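PDB 6CTH: concanavalin A-like lectin protein kinase family protein from Theobroma cacao, which probably transfers phosphate from ATP to protein substrates as a plant lectin-receptor-type kinase, its kinase domain here holding magnesium and an oxindole inhibitor. Local coordinates for residues I65-L77 and D121-H135. Sequence-based numbering, arbitrary orientation.
Sequences IISRLRHKNLVKL and DLASALLYLHEEGDH
Tyr128 reaches from helix 112-132 into the loop that follows helix 54-66, and shows how one aromatic residue can anchor a loop to a helix. A chi1 of 173°, placing CG opposite the backbone N, carries the ring into the loop, where OH accepts a nearly straight hydrogen bond from Arg70 N (3.0 Å, 176°). His71 CB lies over one ring face, a CH-pi contact 4.0 Å from the centroid, while the His71 and Tyr128 ring planes meet obliquely at 41°. His71 ND1 accepts from Asn73 N (2.9 Å), which sets the imidazole's rotation.

Apolar contacts continue inward: Leu74 CD1 packs on Tyr128 CD2 (3.5 Å), Leu74 CD2 on Ala125 CB (3.9 Å), and Leu69 CD2 meets Leu129 CD2 (3.8 Å).

Water carries much of the polar contact. One molecule links His71 NE2, Ser124 O and Glu132 OE2; another links Lys72 NZ, Asn73 ND2 and Asp121 OD1; a third lies between Arg68 NH1 and His135 ND1. Asn73 OD1 takes the Lys72 ammonium (NZ, 2.7 Å) while ND2 donates a hydrogen bond to Ala155 O, so both ends of the buried amide are held.

Strand 155-157 adjoins both segments: Asp121 OD2 accepts from Ala155 N, and Leu157 touches Leu74 and Leu129. The contact thus ties the loop between helix 54-66 (the kinase αC helix) and strand 77-83 to the C-lobe helix 112-132, αE.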
loop_
_atom_site.group_PDB
_atom_site.type_symbol
_atom_site.label_atom_id
_atom_site.label_comp_id
_atom_site.label_asym_id
_atom_site.label_seq_id
_atom_site.Cartn_x
_atom_site.Cartn_y
_atom_site.Cartn_z
ATOM N N ILE A 65 -4.561 16.310 -0.257
ATOM C CA ILE A 65 -3.548 15.649 0.536
ATOM C C ILE A 65 -2.236 15.541 -0.263
ATOM O O ILE A 65 -1.157 15.833 0.244
ATOM C CB ILE A 65 -4.025 14.249 0.968
ATOM C CG1 ILE A 65 -5.316 14.287 1.813
ATOM C CG2 ILE A 65 -2.925 13.504 1.716
ATOM C CD1 ILE A 65 -5.172 15.088 3.068
ATOM N N ILE A 66 -2.317 15.017 -1.479
ATOM C CA ILE A 66 -1.086 14.701 -2.229
ATOM C C ILE A 66 -0.251 15.947 -2.552
ATOM O O ILE A 66 0.997 15.858 -2.635
ATOM C CB ILE A 66 -1.384 13.809 -3.457
ATOM C CG1 ILE A 66 -0.149 13.021 -3.860
ATOM C CG2 ILE A 66 -1.899 14.657 -4.623
ATOM C CD1 ILE A 66 -0.394 12.034 -4.992
ATOM N N SER A 67 -0.935 17.100 -2.650
ATOM C CA SER A 67 -0.317 18.422 -2.835
ATOM C C SER A 67 0.615 18.800 -1.681
ATOM O O SER A 67 1.579 19.547 -1.876
ATOM C CB SER A 67 -1.384 19.533 -3.039
ATOM O OG SER A 67 -1.956 19.997 -1.801
ATOM N N ARG A 68 0.324 18.285 -0.489
ATOM C CA ARG A 68 1.116 18.534 0.708
ATOM C C ARG A 68 2.270 17.572 0.966
ATOM O O ARG A 68 2.892 17.684 2.027
ATOM C CB ARG A 68 0.235 18.451 1.958
ATOM C CG ARG A 68 -0.833 19.485 1.950
ATOM C CD ARG A 68 -1.776 19.267 3.063
ATOM N NE ARG A 68 -2.868 20.212 2.892
ATOM C CZ ARG A 68 -3.239 21.144 3.757
ATOM N NH1 ARG A 68 -2.663 21.260 4.927
ATOM N NH2 ARG A 68 -4.297 21.896 3.453
ATOM N N LEU A 69 2.495 16.604 0.072
ATOM C CA LEU A 69 3.449 15.547 0.287
ATOM C C LEU A 69 4.533 15.496 -0.778
ATOM O O LEU A 69 4.235 15.554 -1.955
ATOM C CB LEU A 69 2.715 14.202 0.256
ATOM C CG LEU A 69 1.518 14.037 1.194
ATOM C CD1 LEU A 69 0.829 12.701 0.918
ATOM C CD2 LEU A 69 2.005 14.106 2.620
ATOM N N ARG A 70 5.785 15.391 -0.347
ATOM C CA ARG A 70 6.907 15.181 -1.251
ATOM C C ARG A 70 7.843 14.207 -0.541
ATOM O O ARG A 70 8.401 14.557 0.490
ATOM C CB ARG A 70 7.615 16.489 -1.570
ATOM C CG ARG A 70 6.707 17.519 -2.210
ATOM C CD ARG A 70 6.408 17.167 -3.652
ATOM N NE ARG A 70 5.831 18.303 -4.361
ATOM C CZ ARG A 70 4.564 18.681 -4.249
ATOM N NH1 ARG A 70 3.735 18.011 -3.464
ATOM N NH2 ARG A 70 4.124 19.727 -4.926
ATOM N N HIS A 71 8.058 13.019 -1.095
ATOM C CA HIS A 71 8.920 12.047 -0.419
ATOM C C HIS A 71 9.324 11.016 -1.458
ATOM O O HIS A 71 8.501 10.650 -2.334
ATOM C CB HIS A 71 8.232 11.415 0.825
ATOM C CG HIS A 71 9.115 10.587 1.691
ATOM N ND1 HIS A 71 9.423 9.269 1.425
ATOM C CD2 HIS A 71 9.737 10.880 2.860
ATOM C CE1 HIS A 71 10.201 8.791 2.394
ATOM N NE2 HIS A 71 10.371 9.738 3.298
ATOM N N LYS A 72 10.533 10.479 -1.321
ATOM C CA LYS A 72 11.017 9.458 -2.260
ATOM C C LYS A 72 10.116 8.209 -2.286
ATOM O O LYS A 72 10.054 7.517 -3.281
ATOM C CB LYS A 72 12.459 9.028 -2.027
ATOM C CG LYS A 72 12.680 8.234 -0.793
ATOM C CD LYS A 72 14.156 8.085 -0.398
ATOM C CE LYS A 72 14.240 7.546 1.018
ATOM N NZ LYS A 72 13.811 6.134 1.224
ATOM N N ASN A 73 9.435 7.939 -1.204
ATOM C CA ASN A 73 8.584 6.733 -1.134
ATOM C C ASN A 73 7.092 7.078 -1.212
ATOM O O ASN A 73 6.268 6.264 -0.806
ATOM C CB ASN A 73 8.923 5.925 0.076
ATOM C CG ASN A 73 10.392 5.487 0.086
ATOM O OD1 ASN A 73 11.145 5.851 0.989
ATOM N ND2 ASN A 73 10.810 4.767 -0.948
ATOM N N LEU A 74 6.754 8.241 -1.761
ATOM C CA LEU A 74 5.376 8.593 -2.056
ATOM C C LEU A 74 5.162 8.933 -3.513
ATOM O O LEU A 74 5.985 9.646 -4.126
ATOM C CB LEU A 74 4.890 9.735 -1.188
ATOM C CG LEU A 74 4.804 9.483 0.304
ATOM C CD1 LEU A 74 4.384 10.759 0.995
ATOM C CD2 LEU A 74 3.761 8.415 0.589
ATOM N N VAL A 75 4.020 8.497 -4.081
ATOM C CA VAL A 75 3.693 8.876 -5.433
ATOM C C VAL A 75 3.411 10.374 -5.520
ATOM O O VAL A 75 2.733 10.921 -4.641
ATOM C CB VAL A 75 2.422 8.097 -5.884
ATOM C CG1 VAL A 75 1.901 8.624 -7.202
ATOM C CG2 VAL A 75 2.740 6.626 -5.946
ATOM N N LYS A 76 3.994 11.041 -6.524
ATOM C CA LYS A 76 3.769 12.467 -6.821
ATOM C C LYS A 76 2.684 12.710 -7.858
ATOM O O LYS A 76 2.561 11.941 -8.834
ATOM C CB LYS A 76 5.089 13.190 -7.335
ATOM N N LEU A 77 1.845 13.714 -7.620
ATOM C CA LEU A 77 0.873 14.155 -8.589
ATOM C C LEU A 77 1.568 15.086 -9.567
ATOM O O LEU A 77 2.346 15.943 -9.149
ATOM C CB LEU A 77 -0.270 14.874 -7.900
ATOM C CG LEU A 77 -1.521 15.128 -8.728
ATOM C CD1 LEU A 77 -2.155 13.814 -9.143
ATOM C CD2 LEU A 77 -2.507 16.006 -7.965
ATOM N N ASP A 121 11.034 0.841 2.632
ATOM C CA ASP A 121 10.539 1.975 1.805
ATOM C C ASP A 121 9.146 2.370 2.250
ATOM O O ASP A 121 8.859 3.529 2.470
ATOM C CB ASP A 121 10.461 1.669 0.289
ATOM C CG ASP A 121 11.819 1.624 -0.434
ATOM O OD1 ASP A 121 12.841 2.076 0.128
ATOM O OD2 ASP A 121 11.835 1.157 -1.611
ATOM N N LEU A 122 8.271 1.370 2.399
ATOM C CA LEU A 122 6.920 1.614 2.871
ATOM C C LEU A 122 6.951 2.189 4.288
ATOM O O LEU A 122 6.174 3.130 4.569
ATOM C CB LEU A 122 6.073 0.309 2.818
ATOM C CG LEU A 122 4.652 0.442 3.344
ATOM C CD1 LEU A 122 3.849 1.404 2.549
ATOM C CD2 LEU A 122 4.026 -0.960 3.304
ATOM N N ALA A 123 7.834 1.683 5.154
ATOM C CA ALA A 123 7.918 2.179 6.540
ATOM C C ALA A 123 8.343 3.663 6.557
ATOM O O ALA A 123 7.770 4.463 7.294
ATOM C CB ALA A 123 8.852 1.353 7.382
ATOM N N SER A 124 9.288 3.978 5.689
ATOM C CA SER A 124 9.769 5.390 5.502
ATOM C C SER A 124 8.645 6.297 5.070
ATOM O O SER A 124 8.486 7.407 5.590
ATOM C CB SER A 124 10.945 5.439 4.529
ATOM O OG SER A 124 12.096 4.888 5.181
ATOM N N ALA A 125 7.841 5.835 4.102
ATOM C CA ALA A 125 6.657 6.601 3.694
ATOM C C ALA A 125 5.714 6.884 4.857
ATOM O O ALA A 125 5.241 7.992 5.016
ATOM C CB ALA A 125 5.924 5.878 2.567
ATOM N N LEU A 126 5.412 5.851 5.625
ATOM C CA LEU A 126 4.508 5.972 6.745
ATOM C C LEU A 126 5.052 6.909 7.821
ATOM O O LEU A 126 4.311 7.644 8.432
ATOM C CB LEU A 126 4.201 4.598 7.317
ATOM C CG LEU A 126 2.870 4.456 8.032
ATOM C CD1 LEU A 126 1.764 5.180 7.294
ATOM C CD2 LEU A 126 2.519 2.989 8.218
ATOM N N LEU A 127 6.348 6.835 8.067
ATOM C CA LEU A 127 6.973 7.726 9.065
ATOM C C LEU A 127 6.765 9.174 8.639
ATOM O O LEU A 127 6.418 10.034 9.439
ATOM C CB LEU A 127 8.448 7.430 9.212
ATOM C CG LEU A 127 9.213 8.278 10.213
ATOM C CD1 LEU A 127 8.692 8.093 11.612
ATOM C CD2 LEU A 127 10.719 7.966 10.164
ATOM N N TYR A 128 6.997 9.414 7.369
ATOM C CA TYR A 128 6.802 10.768 6.805
ATOM C C TYR A 128 5.349 11.222 6.959
ATOM O O TYR A 128 5.038 12.339 7.419
ATOM C CB TYR A 128 7.280 10.805 5.386
ATOM C CG TYR A 128 6.982 12.116 4.645
ATOM C CD1 TYR A 128 7.794 13.206 4.817
ATOM C CD2 TYR A 128 5.915 12.240 3.752
ATOM C CE1 TYR A 128 7.546 14.412 4.152
ATOM C CE2 TYR A 128 5.660 13.423 3.080
ATOM C CZ TYR A 128 6.492 14.509 3.261
ATOM O OH TYR A 128 6.195 15.659 2.584
ATOM N N LEU A 129 4.407 10.332 6.609
ATOM C CA LEU A 129 3.023 10.649 6.768
ATOM C C LEU A 129 2.623 10.935 8.202
ATOM O O LEU A 129 1.929 11.926 8.475
ATOM C CB LEU A 129 2.112 9.517 6.174
ATOM C CG LEU A 129 2.154 9.281 4.663
ATOM C CD1 LEU A 129 1.263 8.106 4.293
ATOM C CD2 LEU A 129 1.788 10.532 3.885
ATOM N N HIS A 130 3.029 10.090 9.120
ATOM C CA HIS A 130 2.545 10.185 10.500
ATOM C C HIS A 130 3.221 11.284 11.293
ATOM O O HIS A 130 2.576 11.849 12.187
ATOM C CB HIS A 130 2.705 8.863 11.250
ATOM C CG HIS A 130 1.730 7.809 10.805
ATOM N ND1 HIS A 130 1.763 6.504 11.293
ATOM C CD2 HIS A 130 0.739 7.863 9.891
ATOM C CE1 HIS A 130 0.791 5.819 10.712
ATOM N NE2 HIS A 130 0.150 6.604 9.856
ATOM N N GLU A 131 4.478 11.581 10.979
ATOM C CA GLU A 131 5.294 12.369 11.919
ATOM C C GLU A 131 6.034 13.556 11.327
ATOM O O GLU A 131 6.537 14.338 12.141
ATOM C CB GLU A 131 6.340 11.467 12.548
ATOM C CG GLU A 131 5.786 10.286 13.343
ATOM C CD GLU A 131 4.825 10.682 14.467
ATOM O OE1 GLU A 131 4.947 11.836 14.997
ATOM O OE2 GLU A 131 3.917 9.850 14.825
ATOM N N GLU A 132 6.194 13.637 10.017
ATOM C CA GLU A 132 7.126 14.637 9.442
ATOM C C GLU A 132 6.498 15.843 8.810
ATOM O O GLU A 132 7.236 16.819 8.536
ATOM C CB GLU A 132 8.048 13.975 8.437
ATOM C CG GLU A 132 8.943 12.903 9.041
ATOM C CD GLU A 132 9.872 12.286 8.036
ATOM O OE1 GLU A 132 10.380 12.989 7.158
ATOM O OE2 GLU A 132 10.200 11.112 8.199
ATOM N N GLY A 133 5.176 15.848 8.616
ATOM C CA GLY A 133 4.463 16.995 8.035
ATOM C C GLY A 133 3.936 17.982 9.040
ATOM O O GLY A 133 3.871 17.678 10.243
ATOM N N ASP A 134 3.462 19.109 8.522
ATOM C CA ASP A 134 2.757 20.119 9.321
ATOM C C ASP A 134 1.558 19.505 10.081
ATOM O O ASP A 134 1.318 19.821 11.247
ATOM C CB ASP A 134 2.285 21.303 8.430
ATOM C CG ASP A 134 3.432 22.195 7.899
ATOM O OD1 ASP A 134 4.427 22.376 8.635
ATOM O OD2 ASP A 134 3.269 22.749 6.766
ATOM N N HIS A 135 0.885 18.551 9.428
ATOM C CA HIS A 135 -0.187 17.758 10.017
ATOM C C HIS A 135 0.075 16.274 9.749
ATOM O O HIS A 135 0.574 15.885 8.677
ATOM C CB HIS A 135 -1.537 18.139 9.430
ATOM C CG HIS A 135 -1.837 19.601 9.546
ATOM N ND1 HIS A 135 -1.573 20.495 8.533
ATOM C CD2 HIS A 135 -2.272 20.337 10.598
ATOM C CE1 HIS A 135 -1.875 21.718 8.939
ATOM N NE2 HIS A 135 -2.288 21.651 10.194
HETATM O O HOH W 1 -0.418 20.001 6.199
HETATM O O HOH W 2 10.666 9.068 6.259
HETATM O O HOH W 3 13.850 4.565 -1.340
HETATM O O HOH W 4 14.243 4.423 3.574
#